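Putative cytochrome P450 hydroxylase (Chondromyces apiculatus DSM 436, PDB 6GMF) probably acts as a heme-dependent cytochrome P450 monooxygenase that inserts oxygen from molecular oxygen into organic substrates, terpenes among them. Local coordinates at residues 27-32 and 291-296; 60-65 and 79-84; 285-290 and 300-305. All blocks are in the same frame, centred on the assembly; numbering follows the deposited sequence.

Contact 1: residues 27-32 and 291-296; sequences SAVGRL and VEIGDE
Ala-28 and Val-29 set their methyl groups against the reverse turn 293-296, on its carbonyls and on CB and CG of Glu-296. The CB of Ala-28 lies 3.5 Å from the carbonyl O of Ile-293, with Gly-294 O, Ile-293 CG1 and Glu-296 CG as further neighbours. Ala-28 and Gly-294 come so close that a CB on Gly-294 would clash with that of Ala-28, and the positive phi of this type I' turn suits glycine as well. The CG2 branch of Val-29 is set beside its own backbone N (CG1 takes the anti place, chi1 -178°) and meets Glu-296 CB at 3.6 Å, the two side chains running past each other in opposite directions.

Polar groups gather at one margin. The chain of Glu-296 folds back at chi2 (-74°), which carries its carboxylate over to Ser-27, with OE2 3.3 Å from OG. That hydroxyl donates to its own chain, OG to Val-29 O at 2.8 Å, from 26° outside the carbonyl plane, and so ties down the first residues beyond helix 16-26. An alanine at Ser-27 would lose this tie, and the bend into strand 29-31 would probably be held less firmly, with the carboxylate of Glu-296 left without its hydroxyl neighbour.

Hairpin 291-293/296-298 thus sits by its turn on residues 27-29, which lead into outermost strand 29-31 of the five-stranded sheet, while Ile-293 also touches helix 43-51. The turn closes its own backbone bonds, Ile-293 N to Glu-296 O measuring 2.7 Å, and Gly-30 bonds to Ala-39; what joins the segments is packing.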
loop_
_atom_site.group_PDB
_atom_site.type_symbol
_atom_site.label_atom_id
_atom_site.label_comp_id
_atom_site.label_asym_id
_atom_site.label_seq_id
_atom_site.Cartn_x
_atom_site.Cartn_y
_atom_site.Cartn_z
ATOM N N SER A 27 -17.507 19.489 7.894
ATOM C CA SER A 27 -17.819 18.642 9.026
ATOM C C SER A 27 -16.653 17.701 9.347
ATOM O O SER A 27 -15.911 17.288 8.444
ATOM C CB SER A 27 -19.065 17.850 8.744
ATOM O OG SER A 27 -19.347 16.993 9.835
ATOM N N ALA A 28 -16.526 17.379 10.636
ATOM C CA ALA A 28 -15.579 16.396 11.147
ATOM C C ALA A 28 -15.870 15.020 10.556
ATOM O O ALA A 28 -14.945 14.177 10.453
ATOM C CB ALA A 28 -15.600 16.343 12.659
ATOM N N VAL A 29 -17.144 14.751 10.261
ATOM C CA VAL A 29 -17.595 13.468 9.778
ATOM C C VAL A 29 -18.482 13.637 8.539
ATOM O O VAL A 29 -19.375 14.483 8.523
ATOM C CB VAL A 29 -18.345 12.742 10.908
ATOM C CG1 VAL A 29 -18.790 11.372 10.454
ATOM C CG2 VAL A 29 -17.481 12.664 12.157
ATOM N N GLY A 30 -18.240 12.791 7.533
ATOM C CA GLY A 30 -19.036 12.627 6.322
ATOM C C GLY A 30 -19.580 11.214 6.235
ATOM O O GLY A 30 -19.215 10.342 7.040
ATOM N N ARG A 31 -20.549 11.008 5.342
ATOM C CA ARG A 31 -21.237 9.718 5.213
ATOM C C ARG A 31 -21.207 9.338 3.739
ATOM O O ARG A 31 -21.557 10.177 2.916
ATOM C CB ARG A 31 -22.671 9.821 5.742
ATOM C CG ARG A 31 -23.497 8.540 5.659
ATOM C CD ARG A 31 -24.962 8.763 6.049
ATOM N NE ARG A 31 -25.319 8.214 7.354
ATOM C CZ ARG A 31 -25.827 6.999 7.551
ATOM N NH1 ARG A 31 -26.157 6.239 6.517
ATOM N NH2 ARG A 31 -26.000 6.543 8.776
ATOM N N LEU A 32 -20.736 8.114 3.443
ATOM C CA LEU A 32 -20.779 7.545 2.106
ATOM C C LEU A 32 -22.156 6.919 1.915
ATOM O O LEU A 32 -22.661 6.199 2.807
ATOM C CB LEU A 32 -19.741 6.437 1.896
ATOM C CG LEU A 32 -18.289 6.639 2.332
ATOM C CD1 LEU A 32 -17.388 5.812 1.416
ATOM C CD2 LEU A 32 -17.855 8.092 2.390
ATOM N N VAL A 291 -19.360 7.178 19.863
ATOM C CA VAL A 291 -18.148 7.973 20.031
ATOM C C VAL A 291 -18.426 9.369 19.471
ATOM O O VAL A 291 -19.441 9.602 18.811
ATOM C CB VAL A 291 -16.905 7.324 19.390
ATOM C CG1 VAL A 291 -16.518 6.010 20.056
ATOM C CG2 VAL A 291 -17.077 7.149 17.899
ATOM N N GLU A 292 -17.519 10.296 19.786
ATOM C CA GLU A 292 -17.656 11.666 19.385
ATOM C C GLU A 292 -16.348 12.071 18.715
ATOM O O GLU A 292 -15.249 11.864 19.252
ATOM C CB GLU A 292 -17.998 12.571 20.571
ATOM N N ILE A 293 -16.450 12.628 17.516
ATOM C CA ILE A 293 -15.263 13.240 16.957
ATOM C C ILE A 293 -15.659 14.576 16.334
ATOM O O ILE A 293 -16.607 14.670 15.597
ATOM C CB ILE A 293 -14.491 12.309 16.002
ATOM C CG1 ILE A 293 -14.026 13.077 14.768
ATOM C CG2 ILE A 293 -15.275 11.063 15.633
ATOM C CD1 ILE A 293 -13.022 12.338 13.974
ATOM N N GLY A 294 -14.931 15.617 16.741
ATOM C CA GLY A 294 -15.218 16.994 16.368
ATOM C C GLY A 294 -16.684 17.358 16.531
ATOM O O GLY A 294 -17.261 17.946 15.630
ATOM N N ASP A 295 -17.271 16.981 17.677
ATOM C CA ASP A 295 -18.646 17.326 18.085
ATOM C C ASP A 295 -19.682 16.649 17.179
ATOM O O ASP A 295 -20.861 16.989 17.198
ATOM C CB ASP A 295 -18.858 18.845 18.157
ATOM C CG ASP A 295 -18.706 19.419 19.563
ATOM O OD1 ASP A 295 -17.741 19.033 20.259
ATOM O OD2 ASP A 295 -19.564 20.232 19.963
ATOM N N GLU A 296 -19.235 15.669 16.395
ATOM C CA GLU A 296 -20.114 14.835 15.622
ATOM C C GLU A 296 -20.083 13.476 16.317
ATOM O O GLU A 296 -18.994 12.947 16.631
ATOM C CB GLU A 296 -19.660 14.712 14.164
ATOM C CG GLU A 296 -19.397 16.041 13.471
ATOM C CD GLU A 296 -20.660 16.801 13.126
ATOM O OE1 GLU A 296 -21.761 16.217 13.252
ATOM O OE2 GLU A 296 -20.535 17.970 12.737
#

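Contact 2: residues 60-65 and 79-84. With HEM (protoporphyrin IX containing Fe), chain B.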
loop_
_atom_site.group_PDB
_atom_site.type_symbol
_atom_site.label_atom_id
_atom_site.label_comp_id
_atom_site.label_asym_id
_atom_site.label_seq_id
_atom_site.Cartn_x
_atom_site.Cartn_y
_atom_site.Cartn_z
ATOM N N GLY A 60 -13.308 -3.538 11.488
ATOM C CA GLY A 60 -13.858 -2.795 10.382
ATOM C C GLY A 60 -13.337 -3.232 9.018
ATOM O O GLY A 60 -14.000 -3.040 8.038
ATOM N N TRP A 61 -12.107 -3.767 8.950
ATOM C CA TRP A 61 -11.524 -4.247 7.702
ATOM C C TRP A 61 -12.392 -5.346 7.101
ATOM O O TRP A 61 -12.364 -5.543 5.896
ATOM C CB TRP A 61 -10.100 -4.735 7.880
ATOM C CG TRP A 61 -9.108 -3.625 7.769
ATOM C CD1 TRP A 61 -8.514 -2.964 8.794
ATOM C CD2 TRP A 61 -8.681 -2.992 6.551
ATOM N NE1 TRP A 61 -7.680 -2.009 8.289
ATOM C CE2 TRP A 61 -7.746 -2.015 6.919
ATOM C CE3 TRP A 61 -8.938 -3.217 5.193
ATOM C CZ2 TRP A 61 -7.108 -1.218 5.973
ATOM C CZ3 TRP A 61 -8.294 -2.438 4.251
ATOM C CH2 TRP A 61 -7.373 -1.457 4.653
ATOM N N ALA A 62 -13.184 -6.042 7.929
ATOM C CA ALA A 62 -14.096 -7.059 7.347
ATOM C C ALA A 62 -15.016 -6.452 6.281
ATOM O O ALA A 62 -15.381 -7.160 5.351
ATOM C CB ALA A 62 -14.887 -7.753 8.430
ATOM N N ALA A 63 -15.367 -5.164 6.400
ATOM C CA ALA A 63 -16.260 -4.437 5.481
ATOM C C ALA A 63 -15.631 -4.245 4.098
ATOM O O ALA A 63 -16.344 -3.895 3.140
ATOM C CB ALA A 63 -16.622 -3.095 6.082
ATOM N N SER A 64 -14.306 -4.406 3.985
ATOM C CA SER A 64 -13.595 -4.198 2.733
ATOM C C SER A 64 -13.572 -5.483 1.884
ATOM O O SER A 64 -13.117 -5.462 0.736
ATOM C CB SER A 64 -12.171 -3.755 2.993
ATOM O OG SER A 64 -11.381 -4.874 3.361
ATOM N N LEU A 65 -13.950 -6.611 2.474
ATOM C CA LEU A 65 -13.686 -7.901 1.848
ATOM C C LEU A 65 -14.709 -8.119 0.743
ATOM O O LEU A 65 -15.847 -7.669 0.863
ATOM C CB LEU A 65 -13.741 -9.018 2.890
ATOM C CG LEU A 65 -12.597 -9.021 3.908
ATOM C CD1 LEU A 65 -12.792 -10.115 4.950
ATOM C CD2 LEU A 65 -11.235 -9.152 3.222
ATOM N N ILE A 79 -3.531 -10.087 10.153
ATOM C CA ILE A 79 -3.086 -9.252 11.225
ATOM C C ILE A 79 -3.792 -7.880 11.211
ATOM O O ILE A 79 -4.071 -7.367 12.281
ATOM C CB ILE A 79 -1.555 -9.133 11.254
ATOM C CG1 ILE A 79 -1.053 -8.477 12.532
ATOM C CG2 ILE A 79 -1.052 -8.435 10.014
ATOM C CD1 ILE A 79 0.426 -8.262 12.558
ATOM N N VAL A 80 -4.212 -7.354 10.050
ATOM C CA VAL A 80 -4.743 -6.029 9.998
ATOM C C VAL A 80 -6.174 -6.013 10.538
ATOM O O VAL A 80 -6.722 -4.957 10.802
ATOM C CB VAL A 80 -4.668 -5.449 8.572
ATOM C CG1 VAL A 80 -5.755 -5.985 7.677
ATOM C CG2 VAL A 80 -4.693 -3.926 8.576
ATOM N N GLN A 81 -6.790 -7.179 10.683
ATOM C CA GLN A 81 -8.124 -7.302 11.231
ATOM C C GLN A 81 -8.119 -7.564 12.741
ATOM O O GLN A 81 -9.197 -7.591 13.308
ATOM C CB GLN A 81 -8.873 -8.449 10.552
ATOM C CG GLN A 81 -9.104 -8.217 9.078
ATOM C CD GLN A 81 -10.197 -9.101 8.530
ATOM O OE1 GLN A 81 -10.223 -10.308 8.740
ATOM N NE2 GLN A 81 -11.134 -8.489 7.841
ATOM N N VAL A 82 -6.954 -7.688 13.368
ATOM C CA VAL A 82 -6.903 -8.133 14.733
ATOM C C VAL A 82 -6.739 -6.920 15.657
ATOM O O VAL A 82 -5.941 -6.001 15.431
ATOM C CB VAL A 82 -5.779 -9.166 14.902
ATOM C CG1 VAL A 82 -5.675 -9.672 16.332
ATOM C CG2 VAL A 82 -5.965 -10.320 13.921
ATOM N N ASP A 83 -7.373 -7.002 16.822
ATOM C CA ASP A 83 -7.274 -5.975 17.847
ATOM C C ASP A 83 -6.455 -6.451 19.045
ATOM O O ASP A 83 -6.243 -7.658 19.244
ATOM C CB ASP A 83 -8.654 -5.622 18.383
ATOM C CG ASP A 83 -9.561 -4.931 17.391
ATOM O OD1 ASP A 83 -9.046 -4.141 16.541
ATOM O OD2 ASP A 83 -10.747 -5.227 17.409
ATOM N N PRO A 84 -5.975 -5.519 19.896
ATOM C CA PRO A 84 -5.348 -5.905 21.168
ATOM C C PRO A 84 -6.362 -6.762 21.937
ATOM O O PRO A 84 -7.563 -6.576 21.792
ATOM C CB PRO A 84 -5.039 -4.549 21.824
ATOM C CG PRO A 84 -4.936 -3.618 20.626
ATOM C CD PRO A 84 -6.075 -4.055 19.739
HETATM C CHA HEM B . -0.505 -1.828 7.339
HETATM C CHB HEM B . -0.087 1.473 3.997
HETATM C CHC HEM B . 3.199 -1.304 1.780
HETATM C CHD HEM B . 2.483 -4.776 4.924
HETATM C C1A HEM B . -0.644 -0.658 6.631
HETATM C C2A HEM B . -1.432 0.422 7.116
HETATM C C3A HEM B . -1.333 1.360 6.139
HETATM C C4A HEM B . -0.474 0.844 5.135
HETATM C CMA HEM B . -2.020 2.700 6.040
HETATM C CAA HEM B . -2.227 0.537 8.387
HETATM C CBA HEM B . -3.612 -0.162 8.316
HETATM C CGA HEM B . -4.464 0.078 9.545
HETATM O O1A HEM B . -4.085 0.880 10.436
HETATM O O2A HEM B . -5.603 -0.495 9.514
HETATM C C1B HEM B . 0.848 1.014 3.056
HETATM C C2B HEM B . 1.326 1.756 1.919
HETATM C C3B HEM B . 2.244 0.994 1.268
HETATM C C4B HEM B . 2.350 -0.243 2.047
HETATM C CMB HEM B . 0.817 3.103 1.594
HETATM C CAB HEM B . 3.106 1.282 0.058
HETATM C CBB HEM B . 3.331 2.508 -0.287
HETATM C C1C HEM B . 3.366 -2.473 2.434
HETATM C C2C HEM B . 4.261 -3.519 2.024
HETATM C C3C HEM B . 4.023 -4.507 2.965
HETATM C C4C HEM B . 3.005 -4.086 3.849
HETATM C CMC HEM B . 5.323 -3.428 0.965
HETATM C CAC HEM B . 4.658 -5.816 3.122
HETATM C CBC HEM B . 5.428 -6.393 2.231
HETATM C C1D HEM B . 1.584 -4.246 5.812
HETATM C C2D HEM B . 1.047 -5.032 6.961
HETATM C C3D HEM B . 0.228 -4.204 7.643
HETATM C C4D HEM B . 0.255 -2.928 6.920
HETATM C CMD HEM B . 1.461 -6.472 7.219
HETATM C CAD HEM B . -0.553 -4.542 8.882
HETATM C CBD HEM B . 0.110 -4.156 10.214
HETATM C CGD HEM B . -0.774 -4.420 11.415
HETATM O O1D HEM B . -0.202 -4.491 12.517
HETATM O O2D HEM B . -2.021 -4.525 11.280
HETATM N NA HEM B . -0.046 -0.386 5.410
HETATM N NB HEM B . 1.505 -0.139 3.070
HETATM N NC HEM B . 2.576 -2.836 3.508
HETATM N ND HEM B . 1.002 -2.997 5.808
HETATM FE FE HEM B . 1.324 -1.556 4.540
HETATM O O HOH W 1 -0.444 -2.333 3.398
#
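This contact belongs to the propionate end of the heme pocket of the P450 fold, where a 3-10 segment that runs on to residue 64 and a second, 79-81, come together. Trp-61 carries it. Its indole NE1 donates to propionate oxygen O2A of the heme at 2.8 Å, with an N-H...O angle of 161° and the oxygen lying in the ring plane, at the edge. Over one indole face sits Val-80 CG2, a CH-pi contact 4.0 Å from the centroid of the five-membered ring and offset toward the rim; this methyl reaches the ring because it stands anti to the backbone N of Val-80. Val-80 O comes to 3.3 Å from Trp-61 CD1.

The extended Gln-81 packs CG on Trp-61 CB at 3.8 Å and brings NE2 to Ala-62 and Leu-65; NE2 and Ala-62 N, 3.2 Å apart, are both donors and form no bond. Trp-61 O accepts from both Ser-64 N and Ser-64 OG; that hydroxyl also lies at the edge of the indole, in its plane.

Both segments lie in the loop between strand 56-57 and helix 86-94; Ile-79 packs against that helix, and Phe-284, just before strand 285-287, meets the Trp-61 ring.

Contact 3: residues 285-290 and 300-305; sequences RQTMTD and ARSVVL. With HEM (protoporphyrin IX containing Fe), chain B.
Arg-285 turns the edge of its guanidinium to a heme propionate, whose carboxyl carbon CGA lies in the guanidinium plane, while the guanidinium of Arg-301 takes Met-288 CE over one face, 3.9 Å above it and offset toward the rim. The first is a paired grip: NH1 donates to heme O2A at 2.8 Å and NH2 to O1A at 2.9 Å, the latter almost straight at 174°. A bend at chi2 (-72°) helps lead the arginine away from its strand to the heme. Such fixation of both carboxylate oxygens would hold the propionate against rotation, together with Trp-61, which also bonds O2A, and the adjoining positive charge would be expected to favour its ionised form. The amide of Gln-286 stands at 74° to the Arg-301 guanidinium; its NE2 makes a weak bond to Arg-301 O at 3.3 Å.

The backbones form an antiparallel ladder. Arg-285 and Val-304 are a hydrogen-bonded pair, with Arg-285 N to Val-304 O at 2.8 Å and a return bond from Val-304 N; Gln-286 and Val-303 form the next, non-hydrogen-bonded pair. Thr-287 N continues to Ser-302 O, and Thr-287 O accepts from Arg-301 N, met from above its carbonyl plane. Thr-287 OG1, turned between its backbone N and carbonyl carbon, accepts Ser-302 N at 3.0 Å and is also bonded to Pro-299 O, whereas its CG2 packs on Val-304 CG2. Asp-290 OD1 takes Ala-300 N at 2.9 Å, closing the far end.

In the mixed five-stranded sheet of the P450 fold, strand 285-287, which carries the heme-binding Arg-285, is flanked on its other side by outermost strand 56-57, and 303-306 by strand 38-40, while Ile-298 of strand 296-298 covers Thr-287 and Val-304.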
loop_
_atom_site.group_PDB
_atom_site.type_symbol
_atom_site.label_atom_id
_atom_site.label_comp_id
_atom_site.label_asym_id
_atom_site.label_seq_id
_atom_site.Cartn_x
_atom_site.Cartn_y
_atom_site.Cartn_z
ATOM N N ARG A 285 -12.222 1.095 9.963
ATOM C CA ARG A 285 -12.415 0.879 11.400
ATOM C C ARG A 285 -13.909 0.599 11.658
ATOM O O ARG A 285 -14.711 0.876 10.803
ATOM C CB ARG A 285 -11.970 2.089 12.228
ATOM C CG ARG A 285 -10.486 2.439 12.116
ATOM C CD ARG A 285 -9.634 1.417 12.829
ATOM N NE ARG A 285 -8.234 1.844 12.902
ATOM C CZ ARG A 285 -7.301 1.490 12.034
ATOM N NH1 ARG A 285 -7.615 0.904 10.880
ATOM N NH2 ARG A 285 -6.023 1.707 12.359
ATOM N N GLN A 286 -14.228 0.093 12.838
ATOM C CA GLN A 286 -15.628 -0.031 13.287
ATOM C C GLN A 286 -15.723 0.446 14.729
ATOM O O GLN A 286 -14.862 0.082 15.577
ATOM C CB GLN A 286 -16.109 -1.473 13.177
ATOM C CG GLN A 286 -17.582 -1.610 13.541
ATOM C CD GLN A 286 -18.101 -3.028 13.434
ATOM O OE1 GLN A 286 -17.452 -3.983 13.839
ATOM N NE2 GLN A 286 -19.336 -3.146 12.976
ATOM N N THR A 287 -16.722 1.290 14.996
ATOM C CA THR A 287 -16.875 1.750 16.366
ATOM C C THR A 287 -17.503 0.655 17.210
ATOM O O THR A 287 -18.377 -0.053 16.777
ATOM C CB THR A 287 -17.701 3.030 16.469
ATOM O OG1 THR A 287 -18.961 2.784 15.848
ATOM C CG2 THR A 287 -17.033 4.182 15.761
ATOM N N MET A 288 -16.988 0.562 18.430
ATOM C CA MET A 288 -17.424 -0.405 19.390
ATOM C C MET A 288 -18.475 0.203 20.330
ATOM O O MET A 288 -19.280 -0.532 20.880
ATOM C CB MET A 288 -16.209 -0.943 20.153
ATOM C CG MET A 288 -15.256 -1.765 19.279
ATOM S SD MET A 288 -15.973 -3.302 18.622
ATOM C CE MET A 288 -16.721 -2.774 17.082
ATOM N N THR A 289 -18.507 1.538 20.439
ATOM C CA THR A 289 -19.431 2.312 21.284
ATOM C C THR A 289 -19.840 3.569 20.514
ATOM O O THR A 289 -19.279 3.865 19.450
ATOM C CB THR A 289 -18.805 2.673 22.644
ATOM O OG1 THR A 289 -17.546 3.342 22.483
ATOM C CG2 THR A 289 -18.620 1.453 23.518
ATOM N N ASP A 290 -20.826 4.302 21.042
ATOM C CA ASP A 290 -21.092 5.634 20.582
ATOM C C ASP A 290 -19.840 6.456 20.878
ATOM O O ASP A 290 -19.280 6.377 21.980
ATOM C CB ASP A 290 -22.351 6.223 21.234
ATOM C CG ASP A 290 -23.637 5.817 20.532
ATOM O OD1 ASP A 290 -23.686 4.702 20.028
ATOM O OD2 ASP A 290 -24.572 6.632 20.482
ATOM N N ALA A 300 -22.389 3.558 17.708
ATOM C CA ALA A 300 -21.850 2.219 17.873
ATOM C C ALA A 300 -22.076 1.408 16.591
ATOM O O ALA A 300 -23.072 1.575 15.933
ATOM C CB ALA A 300 -22.537 1.538 19.041
ATOM N N ARG A 301 -21.080 0.584 16.247
ATOM C CA ARG A 301 -21.082 -0.357 15.182
ATOM C C ARG A 301 -21.054 0.282 13.802
ATOM O O ARG A 301 -21.243 -0.434 12.819
ATOM C CB ARG A 301 -22.271 -1.305 15.337
ATOM C CG ARG A 301 -22.171 -2.111 16.624
ATOM C CD ARG A 301 -21.116 -3.197 16.508
ATOM N NE ARG A 301 -20.663 -3.673 17.797
ATOM C CZ ARG A 301 -20.045 -4.819 17.986
ATOM N NH1 ARG A 301 -19.649 -5.522 16.939
ATOM N NH2 ARG A 301 -19.843 -5.252 19.215
ATOM N N SER A 302 -20.681 1.558 13.693
ATOM C CA SER A 302 -20.523 2.180 12.389
ATOM C C SER A 302 -19.174 1.777 11.790
ATOM O O SER A 302 -18.202 1.667 12.533
ATOM C CB SER A 302 -20.582 3.662 12.495
ATOM O OG SER A 302 -21.846 4.074 12.974
ATOM N N VAL A 303 -19.150 1.554 10.478
ATOM C CA VAL A 303 -17.859 1.494 9.764
ATOM C C VAL A 303 -17.365 2.920 9.521
ATOM O O VAL A 303 -18.127 3.783 9.062
ATOM C CB VAL A 303 -17.994 0.710 8.457
ATOM C CG1 VAL A 303 -16.700 0.770 7.642
ATOM C CG2 VAL A 303 -18.402 -0.725 8.765
ATOM N N VAL A 304 -16.076 3.148 9.803
ATOM C CA VAL A 304 -15.497 4.447 9.785
ATOM C C VAL A 304 -14.255 4.372 8.907
ATOM O O VAL A 304 -13.497 3.446 9.075
ATOM C CB VAL A 304 -15.100 4.900 11.198
ATOM C CG1 VAL A 304 -14.344 6.212 11.164
ATOM C CG2 VAL A 304 -16.326 4.989 12.104
ATOM N N LEU A 305 -14.140 5.318 7.974
ATOM C CA LEU A 305 -12.996 5.428 7.070
ATOM C C LEU A 305 -12.175 6.646 7.455
ATOM O O LEU A 305 -12.509 7.774 7.088
ATOM C CB LEU A 305 -13.476 5.579 5.622
ATOM C CG LEU A 305 -14.446 4.524 5.083
ATOM C CD1 LEU A 305 -14.714 4.842 3.630
ATOM C CD2 LEU A 305 -13.868 3.159 5.211
HETATM C CHA HEM B . -0.505 -1.828 7.339
HETATM C CHB HEM B . -0.087 1.473 3.997
HETATM C CHC HEM B . 3.199 -1.304 1.780
HETATM C CHD HEM B . 2.483 -4.776 4.924
HETATM C C1A HEM B . -0.644 -0.658 6.631
HETATM C C2A HEM B . -1.432 0.422 7.116
HETATM C C3A HEM B . -1.333 1.360 6.139
HETATM C C4A HEM B . -0.474 0.844 5.135
HETATM C CMA HEM B . -2.020 2.700 6.040
HETATM C CAA HEM B . -2.227 0.537 8.387
HETATM C CBA HEM B . -3.612 -0.162 8.316
HETATM C CGA HEM B . -4.464 0.078 9.545
HETATM O O1A HEM B . -4.085 0.880 10.436
HETATM O O2A HEM B . -5.603 -0.495 9.514
HETATM C C1B HEM B . 0.848 1.014 3.056
HETATM C C2B HEM B . 1.326 1.756 1.919
HETATM C C3B HEM B . 2.244 0.994 1.268
HETATM C C4B HEM B . 2.350 -0.243 2.047
HETATM C CMB HEM B . 0.817 3.103 1.594
HETATM C CAB HEM B . 3.106 1.282 0.058
HETATM C CBB HEM B . 3.331 2.508 -0.287
HETATM C C1C HEM B . 3.366 -2.473 2.434
HETATM C C2C HEM B . 4.261 -3.519 2.024
HETATM C C3C HEM B . 4.023 -4.507 2.965
HETATM C C4C HEM B . 3.005 -4.086 3.849
HETATM C CMC HEM B . 5.323 -3.428 0.965
HETATM C CAC HEM B . 4.658 -5.816 3.122
HETATM C CBC HEM B . 5.428 -6.393 2.231
HETATM C C1D HEM B . 1.584 -4.246 5.812
HETATM C C2D HEM B . 1.047 -5.032 6.961
HETATM C C3D HEM B . 0.228 -4.204 7.643
HETATM C C4D HEM B . 0.255 -2.928 6.920
HETATM C CMD HEM B . 1.461 -6.472 7.219
HETATM C CAD HEM B . -0.553 -4.542 8.882
HETATM C CBD HEM B . 0.110 -4.156 10.214
HETATM C CGD HEM B . -0.774 -4.420 11.415
HETATM O O1D HEM B . -0.202 -4.491 12.517
HETATM O O2D HEM B . -2.021 -4.525 11.280
HETATM N NA HEM B . -0.046 -0.386 5.410
HETATM N NB HEM B . 1.505 -0.139 3.070
HETATM N NC HEM B . 2.576 -2.836 3.508
HETATM N ND HEM B . 1.002 -2.997 5.808
HETATM FE FE HEM B . 1.324 -1.556 4.540
HETATM O O HOH W 1 -0.444 -2.333 3.398
#

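From the N terminus, the chain leaves helix 16-26 at residues 27-32, which meet 291-296 in contact 1, closing a loop of 258 residues. Inside that span, contact 2 closes a short loop between 60-65 and 79-84, ahead of helix 86-94. Contact 3 follows contact 2 in series: 285-290 pairs with 300-305 across the 291-293 and 296-298 hairpin, so its segments alternate with those of contact 1. Contacts 1 and 3 touch where Leu-32, just past outermost strand 29-31, packs on Leu-305 of strand 303-306 in the same sheet. Contacts 2 and 3 meet at Gly-60 and Gln-286, and both reach the same heme propionate, linking the sheet to the cofactor.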